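Local coordinates for protein hydrolase, haloacid dehalogenase-like family (Pseudomonas syringae pv. tomato, PDB 3S6J) that probably acts as a sugar phosphatase, this chain being the C-terminal portion of the natural protein with its metal-binding haloacid dehalogenase-like domain, at residues D12-G15 / D19-Y22; R85-I90 / A121-K126; D151-A156 / I174-A179. One frame throughout, in Å; residues are numbered along the deposited sequence.

Contact 1 joins the calcium-binding loop 12-15 to segment 19-22. It lies between the other two and touches both. Its centre is about 10 Å from that of contact 2 and about 15 Å from that of contact 3. The centres of contacts 2 and 3 are about 22 Å apart, and these two do not touch. Contact 2 adjoins segment 19-22: Ser20 CB lies 3.7 Å from Ile90 CD1, and Ser20 OG packs 3.4 Å from Asn124 ND2. In contact 3, Asp176 OD2 comes to 3.2 Å from Asp12 CB. The Asp176 side chain is about 4 Å from the calcium ion and that of Asn124 about 8 Å. Contact 3 thus adjoins the metal site, and contact 2 lies further out.

Contact 1 (D12-G15 / D19-Y22); sequences DLDG and DSVY. With CA (calcium ion), chain M.
Asp14 OD1 is gripped by two groups. Asn24 ND2, in the first turn of helix 21-34, is hydrogen-bonded to it, and water 2, a ligand of the calcium ion, donates to it over 2.8 Å. Asp14 belongs to the DxDx(T/V)-type loop of the haloacid dehalogenase fold, which follows strand 8-11. Its CG stands anti to the backbone N (chi1 162°), which swings the carboxylate toward Ser20 while the backbone O faces the calcium ion. That carbonyl O binds the metal at 2.4 Å. Asp12 supplies OD2 at 2.5 Å from the calcium ion, and Asp172 and three waters are further ligands. Asp12 is also tied at OD2 to Thr16 by a hydrogen bond and at OD1 to Lys147 by a salt bridge. Ser20 OG donates a hydrogen bond to Asp14 OD2 over 2.7 Å and is also hydrogen-bonded to Thr18 OG1. The exact place of OD2 is less sure, because the model sets it too close to the Ser20 backbone. Gly15, with a positive phi of 100°, turns the chain past Val21, whose CG2 touches Gly15 CA at 3.4 Å.

Contact 2 (R85-I90 / A121-K126); sequences RLQHQI and ATINLK
The amide of Asn124 turns its nitrogen end to Ile90, with ND2 3.0 Å from CD1. CD1 lies beyond ND2, nearly in line with the CG-ND2 bond. It stays close to the amide plane and is not over a face. That is a close approach for a polar nitrogen and a methyl group. The same ND2 has its polar partner elsewhere, in a hydrogen bond with Tyr83 OH. Gln87 lays CB against Ile123 CG2 at 3.9 Å. Its side chain crosses that of Ile123 at about a right angle, and OE1 passes 4.1 Å from Ile123 CG1. Ile90 extends toward the helix, with its chain nearly straight at chi2 (-172°), so that CD1 forms the tip. This methyl reaches Ile123 CG2 at 3.7 Å. CG2 of Ile123 therefore meets both Ile90 and Gln87. Tyr83, at the end of helix 69-85, also packs on Ile90 and Ile123. Segment 85-90, with a short 3-10 turn at 87-89, leads from this last helix of the cap into strand 91-92. Helix 118-127 belongs to the core. The contact joins the linker that returns from the C1-type helical cap to helix 118-127 of the haloacid dehalogenase core.

Contact 3 (D151-A156 / I174-A179); sequences DLFLAA and IWDMLA
Helices 151-160 and 174-182 are successive crossover helices of the Rossmann-like core of the haloacid dehalogenase fold. One precedes strand 167-171 and the other follows it. They meet through a single aromatic ring, that of Phe153, which points at the second helix. The closest CA atoms, those of Phe153 and Ala179, are 7.6 Å apart.

The ring turns its edge to the backbone O of Asp176. CE2 lies 3.3 Å from this oxygen, which is near the ring plane, so an aromatic C-H is directed at the carbonyl O. CE2 also meets Ala179 CB at 3.5 Å, on an oblique line. CD2 follows at 3.8 Å from Ala179 CB. Asp176 and Ala179 are nearly one helical turn apart, and CE2 of Phe153 touches both. CG of Phe153 lies anti to its carbonyl carbon (chi1 -67°), which sends the ring out across the gap between the helices.

The Asp176 carboxylate lies past CZ of the ring, with OD2 3.9 Å from Phe153 CZ. The two flat groups are nearly coplanar, at 21°. The carboxylate is held mainly from outside the pair of helices. OD2 makes a salt bridge with Lys147, and OD1 is hydrogen-bonded to Ala173 N just before the helix begins.

On the sheet side, Phe153 packs on Ile10 of strand 8-11 and Ala113 of strand 110-113. The ring of helix 151-160 thus packs between the sheet and helix 174-182. Asp172 and Asp176 fit the GDxxxD form of the acidic motif after strand 167-171. Phe153 packs against the helix that begins two residues after Asp172, a ligand of the calcium ion in this haloacid dehalogenase metal site.

Contact 1 (D12-G15 / D19-Y22)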
# COMPACT_ATOMS: atom_id res chain seq x y z
N ASP E 12 6.27 11.66 12.59
CA ASP E 12 6.20 11.80 11.15
C ASP E 12 4.80 12.38 10.82
O ASP E 12 3.93 12.42 11.70
CB ASP E 12 6.41 10.45 10.49
CG ASP E 12 6.07 10.47 9.02
OD1 ASP E 12 6.79 11.14 8.26
OD2 ASP E 12 5.07 9.84 8.63
N LEU E 13 4.58 12.82 9.58
CA LEU E 13 3.31 13.48 9.26
C LEU E 13 2.44 12.67 8.29
O LEU E 13 1.44 12.07 8.68
CB LEU E 13 3.58 14.88 8.71
CG LEU E 13 2.38 15.79 8.37
CD1 LEU E 13 1.36 15.86 9.51
CD2 LEU E 13 2.90 17.19 7.99
N ASP E 14 2.85 12.67 7.04
CA ASP E 14 2.18 11.95 5.97
C ASP E 14 2.13 10.44 6.27
O ASP E 14 3.16 9.77 6.25
CB ASP E 14 2.93 12.30 4.68
CG ASP E 14 2.68 11.34 3.54
OD1 ASP E 14 3.68 10.85 2.97
OD2 ASP E 14 1.51 11.10 3.18
N GLY E 15 0.95 9.90 6.60
CA GLY E 15 0.79 8.48 6.84
C GLY E 15 0.76 8.14 8.31
O GLY E 15 0.45 7.01 8.71
N ASP E 19 -3.93 10.93 6.72
CA ASP E 19 -4.08 9.84 5.76
C ASP E 19 -3.72 10.30 4.35
O ASP E 19 -4.60 10.51 3.50
CB ASP E 19 -5.50 9.29 5.81
CG ASP E 19 -5.65 7.98 5.08
OD1 ASP E 19 -4.65 7.50 4.52
OD2 ASP E 19 -6.79 7.44 5.08
N SER E 20 -2.42 10.44 4.09
CA SER E 20 -1.97 11.06 2.85
C SER E 20 -0.94 10.29 2.02
O SER E 20 -0.57 10.74 0.94
CB SER E 20 -1.46 12.48 3.12
OG SER E 20 -0.53 12.49 4.17
N VAL E 21 -0.49 9.14 2.50
CA VAL E 21 0.47 8.33 1.76
C VAL E 21 -0.05 7.96 0.37
O VAL E 21 0.69 8.01 -0.59
CB VAL E 21 0.84 7.04 2.54
CG1 VAL E 21 1.60 6.08 1.63
CG2 VAL E 21 1.66 7.35 3.80
N TYR E 22 -1.31 7.56 0.28
CA TYR E 22 -1.87 7.09 -0.97
C TYR E 22 -2.01 8.22 -1.99
O TYR E 22 -1.92 8.00 -3.21
CB TYR E 22 -3.20 6.33 -0.73
CG TYR E 22 -2.96 5.00 -0.02
CD1 TYR E 22 -2.68 4.95 1.34
CD2 TYR E 22 -2.98 3.79 -0.73
CE1 TYR E 22 -2.45 3.74 1.99
CE2 TYR E 22 -2.74 2.58 -0.08
CZ TYR E 22 -2.47 2.57 1.28
OH TYR E 22 -2.21 1.38 1.92
CA CA M . 5.40 8.89 6.32
O HOH W 1 7.76 8.41 6.56
O HOH W 2 6.12 10.29 4.31
O HOH W 3 5.14 7.05 4.39

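Contact 2 (R85-I90 / A121-K126)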
# COMPACT_ATOMS: atom_id res chain seq x y z
N ARG E 85 -3.31 19.02 -6.49
CA ARG E 85 -4.61 18.68 -7.06
C ARG E 85 -5.35 17.67 -6.20
O ARG E 85 -6.55 17.51 -6.31
CB ARG E 85 -4.47 18.19 -8.50
CG ARG E 85 -4.03 19.28 -9.49
CD ARG E 85 -4.05 18.82 -10.94
NE ARG E 85 -3.07 17.78 -11.23
CZ ARG E 85 -1.85 17.99 -11.73
NH1 ARG E 85 -1.44 19.23 -11.99
NH2 ARG E 85 -1.04 16.97 -11.95
N LEU E 86 -4.63 16.99 -5.32
CA LEU E 86 -5.27 15.98 -4.48
C LEU E 86 -5.49 16.46 -3.04
O LEU E 86 -5.90 15.69 -2.17
CB LEU E 86 -4.44 14.70 -4.49
CG LEU E 86 -4.24 14.09 -5.87
CD1 LEU E 86 -3.06 13.14 -5.88
CD2 LEU E 86 -5.50 13.39 -6.33
N GLN E 87 -5.21 17.74 -2.79
CA GLN E 87 -5.17 18.25 -1.42
C GLN E 87 -6.45 18.03 -0.59
O GLN E 87 -6.36 17.83 0.62
CB GLN E 87 -4.80 19.73 -1.40
CG GLN E 87 -5.82 20.62 -2.08
CD GLN E 87 -5.40 22.08 -2.07
OE1 GLN E 87 -4.32 22.44 -1.60
NE2 GLN E 87 -6.28 22.94 -2.59
N HIS E 88 -7.62 18.09 -1.22
CA HIS E 88 -8.88 18.01 -0.48
C HIS E 88 -9.27 16.58 -0.11
O HIS E 88 -10.28 16.35 0.56
CB HIS E 88 -9.99 18.71 -1.25
CG HIS E 88 -9.71 20.14 -1.54
ND1 HIS E 88 -9.13 20.57 -2.72
CD2 HIS E 88 -9.90 21.26 -0.80
CE1 HIS E 88 -8.99 21.88 -2.70
NE2 HIS E 88 -9.45 22.33 -1.54
N GLN E 89 -8.49 15.61 -0.57
CA GLN E 89 -8.77 14.22 -0.27
C GLN E 89 -8.19 13.85 1.09
O GLN E 89 -8.59 12.84 1.69
CB GLN E 89 -8.17 13.31 -1.35
CG GLN E 89 -8.88 13.41 -2.70
CD GLN E 89 -8.40 12.36 -3.68
OE1 GLN E 89 -7.49 11.58 -3.38
NE2 GLN E 89 -9.00 12.33 -4.86
N ILE E 90 -7.27 14.69 1.57
CA ILE E 90 -6.50 14.39 2.76
C ILE E 90 -7.25 14.63 4.06
O ILE E 90 -7.65 15.75 4.37
CB ILE E 90 -5.18 15.18 2.80
CG1 ILE E 90 -4.36 14.88 1.55
CG2 ILE E 90 -4.40 14.86 4.09
CD1 ILE E 90 -2.98 15.48 1.59
N ALA E 121 3.98 19.69 3.37
CA ALA E 121 3.76 19.79 4.81
C ALA E 121 2.64 20.77 5.18
O ALA E 121 1.91 20.54 6.14
CB ALA E 121 5.05 20.13 5.53
N THR E 122 2.51 21.86 4.43
CA THR E 122 1.44 22.83 4.70
C THR E 122 0.07 22.23 4.40
O THR E 122 -0.89 22.46 5.13
CB THR E 122 1.62 24.13 3.89
OG1 THR E 122 2.87 24.74 4.23
CG2 THR E 122 0.49 25.09 4.23
N ILE E 123 -0.01 21.46 3.32
CA ILE E 123 -1.24 20.79 2.94
C ILE E 123 -1.73 19.80 4.01
O ILE E 123 -2.90 19.83 4.42
CB ILE E 123 -1.09 20.08 1.58
CG1 ILE E 123 -1.06 21.12 0.45
CG2 ILE E 123 -2.21 19.05 1.37
CD1 ILE E 123 -0.38 20.65 -0.83
N ASN E 124 -0.85 18.92 4.48
CA ASN E 124 -1.30 17.91 5.43
C ASN E 124 -1.73 18.53 6.76
O ASN E 124 -2.67 18.08 7.38
CB ASN E 124 -0.21 16.86 5.66
CG ASN E 124 0.25 16.21 4.37
OD1 ASN E 124 1.45 16.06 4.13
ND2 ASN E 124 -0.70 15.82 3.55
N LEU E 125 -1.03 19.59 7.16
CA LEU E 125 -1.30 20.28 8.42
C LEU E 125 -2.71 20.86 8.47
O LEU E 125 -3.33 20.91 9.53
CB LEU E 125 -0.28 21.39 8.64
CG LEU E 125 1.18 21.02 8.89
CD1 LEU E 125 2.04 22.25 8.80
CD2 LEU E 125 1.35 20.36 10.23
N LYS E 126 -3.21 21.33 7.33
CA LYS E 126 -4.59 21.79 7.23
C LYS E 126 -5.57 20.72 7.73
O LYS E 126 -6.51 21.02 8.46
CB LYS E 126 -4.94 22.16 5.78
CG LYS E 126 -3.90 23.01 5.07
CD LYS E 126 -4.03 24.48 5.41
CE LYS E 126 -3.18 25.35 4.48
NZ LYS E 126 -3.54 26.80 4.58

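Contact 3 (D151-A156 / I174-A179)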
# COMPACT_ATOMS: atom_id res chain seq x y z
N ASP E 151 19.11 13.25 10.20
CA ASP E 151 19.08 14.70 10.23
C ASP E 151 17.80 15.29 10.79
O ASP E 151 17.85 16.07 11.74
CB ASP E 151 19.31 15.28 8.83
CG ASP E 151 20.72 15.78 8.65
OD1 ASP E 151 21.59 15.39 9.47
OD2 ASP E 151 20.96 16.58 7.71
N LEU E 152 16.68 14.93 10.18
CA LEU E 152 15.39 15.49 10.56
C LEU E 152 15.07 15.29 12.06
O LEU E 152 14.54 16.20 12.71
CB LEU E 152 14.25 14.89 9.72
CG LEU E 152 13.70 15.56 8.45
CD1 LEU E 152 13.99 17.05 8.37
CD2 LEU E 152 14.19 14.87 7.22
N PHE E 153 15.36 14.11 12.60
CA PHE E 153 14.97 13.80 13.96
C PHE E 153 15.84 14.55 14.95
O PHE E 153 15.38 14.98 16.00
CB PHE E 153 15.03 12.29 14.22
CG PHE E 153 14.00 11.50 13.44
CD1 PHE E 153 12.86 12.12 12.94
CD2 PHE E 153 14.17 10.15 13.21
CE1 PHE E 153 11.92 11.40 12.22
CE2 PHE E 153 13.22 9.42 12.50
CZ PHE E 153 12.10 10.05 12.00
N LEU E 154 17.12 14.68 14.59
CA LEU E 154 18.09 15.43 15.38
C LEU E 154 17.70 16.90 15.45
O LEU E 154 17.74 17.50 16.52
CB LEU E 154 19.50 15.28 14.77
CG LEU E 154 20.02 13.83 14.74
CD1 LEU E 154 21.35 13.72 14.05
CD2 LEU E 154 20.10 13.26 16.16
N ALA E 155 17.32 17.47 14.31
CA ALA E 155 16.87 18.86 14.26
C ALA E 155 15.59 19.03 15.08
O ALA E 155 15.39 20.06 15.72
CB ALA E 155 16.65 19.32 12.82
N ALA E 156 14.75 18.00 15.08
CA ALA E 156 13.51 18.01 15.84
C ALA E 156 13.78 17.92 17.34
O ALA E 156 13.21 18.68 18.13
CB ALA E 156 12.60 16.88 15.40
N ILE E 174 9.34 2.27 7.08
CA ILE E 174 10.67 1.70 7.26
C ILE E 174 11.66 2.84 7.49
O ILE E 174 12.49 2.80 8.40
CB ILE E 174 11.03 0.88 5.98
CG1 ILE E 174 10.42 -0.53 6.05
CG2 ILE E 174 12.51 0.83 5.75
CD1 ILE E 174 10.41 -1.26 4.67
N TRP E 175 11.53 3.88 6.68
CA TRP E 175 12.45 5.01 6.70
C TRP E 175 12.48 5.80 8.00
O TRP E 175 13.53 6.26 8.38
CB TRP E 175 12.19 5.90 5.48
CG TRP E 175 11.94 5.03 4.31
CD1 TRP E 175 10.77 4.90 3.62
CD2 TRP E 175 12.85 4.08 3.73
NE1 TRP E 175 10.91 3.96 2.63
CE2 TRP E 175 12.18 3.44 2.68
CE3 TRP E 175 14.18 3.73 4.00
CZ2 TRP E 175 12.78 2.46 1.88
CZ3 TRP E 175 14.79 2.76 3.20
CH2 TRP E 175 14.08 2.14 2.15
N ASP E 176 11.33 5.95 8.66
CA ASP E 176 11.26 6.57 10.00
C ASP E 176 11.97 5.73 11.04
O ASP E 176 12.67 6.25 11.90
CB ASP E 176 9.79 6.74 10.46
CG ASP E 176 9.00 7.71 9.60
OD1 ASP E 176 8.19 7.23 8.79
OD2 ASP E 176 9.16 8.95 9.74
N MSE E 177 11.75 4.42 10.97
CA MSE E 177 12.33 3.49 11.93
C MSE E 177 13.85 3.41 11.77
O MSE E 177 14.59 3.46 12.75
CB MSE E 177 11.70 2.10 11.80
CG MSE E 177 10.21 2.05 12.12
SE MSE E 177 9.82 2.84 13.88
CE MSE E 177 9.19 4.58 13.30
N LEU E 178 14.28 3.27 10.52
CA LEU E 178 15.69 3.31 10.16
C LEU E 178 16.36 4.59 10.71
O LEU E 178 17.36 4.51 11.44
CB LEU E 178 15.83 3.21 8.64
CG LEU E 178 16.30 1.89 8.00
CD1 LEU E 178 16.03 0.65 8.81
CD2 LEU E 178 15.76 1.72 6.59
N ALA E 179 15.80 5.76 10.39
CA ALA E 179 16.37 6.99 10.91
C ALA E 179 16.35 7.03 12.44
O ALA E 179 17.25 7.58 13.07
CB ALA E 179 15.66 8.20 10.32